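Local atomic coordinates of TsrD (Streptomyces laurentii, PDB entry 5X7L), a protein that belongs to the SnoaL-like polyketide cyclase family and adopts the cone-shaped alpha-plus-beta fold of the NTF2 clan. Residues Q11-F16 / D108-E113. Residues are numbered along the deposited sequence; the frame is centred on the assembly and turned at random.
Sequences QLMEHF and DIFLIE. With IPA (isopropyl alcohol), chain G.
Asp108 opens the strand side of this buried contact, its OD2 lying 4.1 Å from Phe16 CZ, obliquely to the phenyl ring. The same OD2 accepts a hydrogen bond of 2.6 Å from O2 of an isopropyl alcohol, probably from the crystallisation liquor, whose oxygen merely lies beside the edge of the Phe16 ring, near its plane. Two residues on, Phe110 makes the largest share of the contact. Its CZ stands 3.8 Å from Phe16 CZ, above one face of that ring but displaced toward the rim, a T-shaped (edge-to-face) pair with planes at 69° and centroids 5.3 Å apart. Phe16 reaches this place with CG anti to its backbone N (chi1 -176°). At the neighbouring CE2 of Phe110, SE of Met13, a selenomethionine, approaches to 4.0 Å in a Met-aromatic contact; the selenium comes in obliquely, 57° off the ring normal, on a chain bent at chi2 and chi3. Farther along, Ile112 shares Leu4 as a neighbour with Leu12 of the helix. No hydrogen bond joins the two segments, whose axes come within 12.5 Å; the contact is mainly between apolar side chains. Here helix 6-22 lies against the antiparallel sheet, where Phe110 stacks on Phe117 of strand 116-124 and Met13 touches Ala80 of strand 77-88, an arrangement consistent with the helix-on-curved-sheet packing of the NTF2 fold.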
ATOM      1  N   GLN B  11       7.831 -13.788  13.737  1.00 16.03           N
ATOM      2  CA  GLN B  11       9.251 -14.130  13.674  1.00 16.71           C
ATOM      3  C   GLN B  11       9.817 -13.924  12.270  1.00 14.64           C
ATOM      4  O   GLN B  11      10.936 -13.432  12.127  1.00 15.73           O
ATOM      5  CB  GLN B  11       9.494 -15.569  14.135  1.00 21.16           C
ATOM      6  CG  GLN B  11      10.967 -15.965  14.161  1.00 28.72           C
ATOM      7  CD  GLN B  11      11.791 -15.128  15.127  1.00 36.40           C
ATOM      8  OE1 GLN B  11      12.438 -14.157  14.730  1.00 40.01           O
ATOM      9  NE2 GLN B  11      11.771 -15.503  16.402  1.00 39.90           N
ATOM     10  N   LEU B  12       9.055 -14.298  11.241  1.00 14.38           N
ATOM     11  CA  LEU B  12       9.466 -14.021   9.860  1.00 14.49           C
ATOM     12  C   LEU B  12       9.706 -12.529   9.674  1.00 12.88           C
ATOM     13  O   LEU B  12      10.709 -12.121   9.090  1.00 13.60           O
ATOM     14  CB  LEU B  12       8.421 -14.494   8.842  1.00 15.13           C
ATOM     15  CG  LEU B  12       8.105 -15.987   8.738  1.00 16.42           C
ATOM     16  CD1 LEU B  12       7.065 -16.212   7.650  1.00 18.49           C
ATOM     17  CD2 LEU B  12       9.352 -16.810   8.459  1.00 18.89           C
HETATM   18  N   MSE B  13       8.782 -11.718  10.177  1.00 12.97           N
HETATM   19  CA  MSE B  13       8.898 -10.270  10.030  1.00 13.18           C
HETATM   20  C   MSE B  13      10.102  -9.720  10.762  1.00 12.61           C
HETATM   21  O   MSE B  13      10.736  -8.789  10.278  1.00 13.50           O
HETATM   22  CB  MSE B  13       7.640  -9.560  10.523  1.00 13.68           C
HETATM   23  CG  MSE B  13       6.447  -9.736   9.593  1.00 14.83           C
HETATM   24 SE   MSE B  13       6.802  -9.170   7.750  0.80 15.76          SE
HETATM   25  CE  MSE B  13       7.594  -7.414   8.099  1.00 15.09           C
ATOM     26  N   GLU B  14      10.437 -10.282  11.923  1.00 13.28           N
ATOM     27  CA  GLU B  14      11.625  -9.827  12.649  1.00 14.98           C
ATOM     28  C   GLU B  14      12.882 -10.035  11.803  1.00 13.36           C
ATOM     29  O   GLU B  14      13.749  -9.163  11.734  1.00 13.86           O
ATOM     30  CB  GLU B  14      11.761 -10.541  13.996  1.00 17.11           C
ATOM     31  CG  GLU B  14      10.723 -10.112  15.020  1.00 19.78           C
ATOM     32  N   HIS B  15      12.968 -11.183  11.141  1.00 13.13           N
ATOM     33  CA  HIS B  15      14.088 -11.441  10.244  1.00 13.27           C
ATOM     34  C   HIS B  15      14.081 -10.508   9.040  1.00 11.94           C
ATOM     35  O   HIS B  15      15.131 -10.018   8.630  1.00 12.74           O
ATOM     36  CB  HIS B  15      14.085 -12.893   9.774  1.00 14.54           C
ATOM     37  CG  HIS B  15      14.592 -13.853  10.800  1.00 16.55           C
ATOM     38  ND1 HIS B  15      15.911 -13.886  11.197  1.00 18.33           N
ATOM     39  CD2 HIS B  15      13.963 -14.819  11.510  1.00 19.28           C
ATOM     40  CE1 HIS B  15      16.075 -14.832  12.104  1.00 21.89           C
ATOM     41  NE2 HIS B  15      14.908 -15.413  12.313  1.00 21.26           N
ATOM     42  N   PHE B  16      12.902 -10.267   8.473  1.00 11.86           N
ATOM     43  CA  PHE B  16      12.786  -9.379   7.319  1.00 11.80           C
ATOM     44  C   PHE B  16      13.307  -7.985   7.669  1.00 11.91           C
ATOM     45  O   PHE B  16      14.130  -7.415   6.952  1.00 12.27           O
ATOM     46  CB  PHE B  16      11.333  -9.310   6.843  1.00 11.89           C
ATOM     47  CG  PHE B  16      11.135  -8.483   5.604  1.00 11.61           C
ATOM     48  CD1 PHE B  16      11.364  -9.027   4.348  1.00 13.21           C
ATOM     49  CD2 PHE B  16      10.713  -7.166   5.692  1.00 12.54           C
ATOM     50  CE1 PHE B  16      11.177  -8.269   3.204  1.00 14.02           C
ATOM     51  CE2 PHE B  16      10.526  -6.404   4.553  1.00 12.36           C
ATOM     52  CZ  PHE B  16      10.759  -6.955   3.306  1.00 13.64           C
ATOM     53  N   ASP B 108       3.384  -3.982   2.357  1.00 11.05           N
ATOM     54  CA  ASP B 108       3.694  -5.219   1.640  1.00 11.27           C
ATOM     55  C   ASP B 108       2.700  -6.300   2.026  1.00 10.26           C
ATOM     56  O   ASP B 108       2.435  -6.505   3.211  1.00 11.76           O
ATOM     57  CB  ASP B 108       5.093  -5.738   1.993  1.00 12.97           C
ATOM     58  CG  ASP B 108       6.214  -4.886   1.433  1.00 14.21           C
ATOM     59  OD1 ASP B 108       5.955  -3.908   0.706  1.00 15.87           O
ATOM     60  OD2 ASP B 108       7.378  -5.213   1.733  1.00 15.17           O
ATOM     61  N   ILE B 109       2.173  -6.997   1.023  1.00 10.12           N
ATOM     62  CA  ILE B 109       1.388  -8.203   1.244  1.00 10.20           C
ATOM     63  C   ILE B 109       2.230  -9.380   0.783  1.00 10.03           C
ATOM     64  O   ILE B 109       2.615  -9.443  -0.380  1.00 10.89           O
ATOM     65  CB  ILE B 109       0.057  -8.175   0.473  1.00 10.44           C
ATOM     66  CG1 ILE B 109      -0.767  -6.954   0.889  1.00 10.87           C
ATOM     67  CG2 ILE B 109      -0.714  -9.470   0.707  1.00 11.43           C
ATOM     68  CD1 ILE B 109      -2.035  -6.761   0.091  1.00 12.64           C
ATOM     69  N   PHE B 110       2.519 -10.301   1.699  1.00 10.80           N
ATOM     70  CA  PHE B 110       3.311 -11.487   1.393  1.00 11.23           C
ATOM     71  C   PHE B 110       2.440 -12.730   1.306  1.00 11.21           C
ATOM     72  O   PHE B 110       1.534 -12.923   2.118  1.00 11.83           O
ATOM     73  CB  PHE B 110       4.363 -11.736   2.470  1.00 11.85           C
ATOM     74  CG  PHE B 110       5.404 -10.664   2.583  1.00 11.40           C
ATOM     75  CD1 PHE B 110       6.441 -10.583   1.665  1.00 11.92           C
ATOM     76  CD2 PHE B 110       5.370  -9.756   3.632  1.00 12.55           C
ATOM     77  CE1 PHE B 110       7.416  -9.605   1.781  1.00 13.09           C
ATOM     78  CE2 PHE B 110       6.342  -8.774   3.750  1.00 13.11           C
ATOM     79  CZ  PHE B 110       7.367  -8.702   2.824  1.00 13.26           C
ATOM     80  N   LEU B 111       2.743 -13.571   0.322  1.00 11.31           N
ATOM     81  CA  LEU B 111       2.194 -14.918   0.224  1.00 11.67           C
ATOM     82  C   LEU B 111       3.154 -15.892   0.901  1.00 11.37           C
ATOM     83  O   LEU B 111       4.349 -15.896   0.606  1.00 12.55           O
ATOM     84  CB  LEU B 111       2.003 -15.306  -1.243  1.00 13.06           C
ATOM     85  CG  LEU B 111       1.493 -16.718  -1.549  1.00 14.15           C
ATOM     86  CD1 LEU B 111       0.067 -16.903  -1.051  1.00 15.81           C
ATOM     87  CD2 LEU B 111       1.589 -16.996  -3.046  1.00 16.24           C
ATOM     88  N   ILE B 112       2.626 -16.716   1.801  1.00 11.88           N
ATOM     89  CA  ILE B 112       3.423 -17.699   2.530  1.00 12.90           C
ATOM     90  C   ILE B 112       3.322 -19.071   1.862  1.00 13.28           C
ATOM     91  O   ILE B 112       2.225 -19.601   1.687  1.00 13.87           O
ATOM     92  CB  ILE B 112       2.966 -17.797   4.003  1.00 13.37           C
ATOM     93  CG1 ILE B 112       3.081 -16.430   4.687  1.00 13.97           C
ATOM     94  CG2 ILE B 112       3.780 -18.845   4.756  1.00 14.18           C
ATOM     95  CD1 ILE B 112       2.278 -16.311   5.964  1.00 14.83           C
ATOM     96  N   GLU B 113       4.475 -19.625   1.490  1.00 13.90           N
ATOM     97  CA  GLU B 113       4.581 -20.980   0.948  1.00 14.46           C
ATOM     98  C   GLU B 113       5.720 -21.688   1.648  1.00 15.02           C
ATOM     99  O   GLU B 113       6.796 -21.114   1.815  1.00 15.49           O
ATOM    100  CB  GLU B 113       4.860 -20.966  -0.554  1.00 15.67           C
ATOM    101  CG  GLU B 113       3.710 -20.462  -1.401  1.00 16.73           C
ATOM    102  CD  GLU B 113       4.049 -20.379  -2.879  1.00 17.21           C
ATOM    103  OE1 GLU B 113       5.216 -20.624  -3.258  1.00 17.64           O
ATOM    104  OE2 GLU B 113       3.141 -20.052  -3.668  1.00 17.77           O
TER
HETATM  105  C1  IPA G 202       9.260  -6.832  -0.361  1.00 20.11           C
HETATM  106  C2  IPA G 202       9.923  -5.473  -0.544  1.00 20.20           C
HETATM  107  C3  IPA G 202       9.490  -4.835  -1.858  1.00 24.59           C
HETATM  108  O2  IPA G 202       9.553  -4.614   0.530  1.00 19.62           O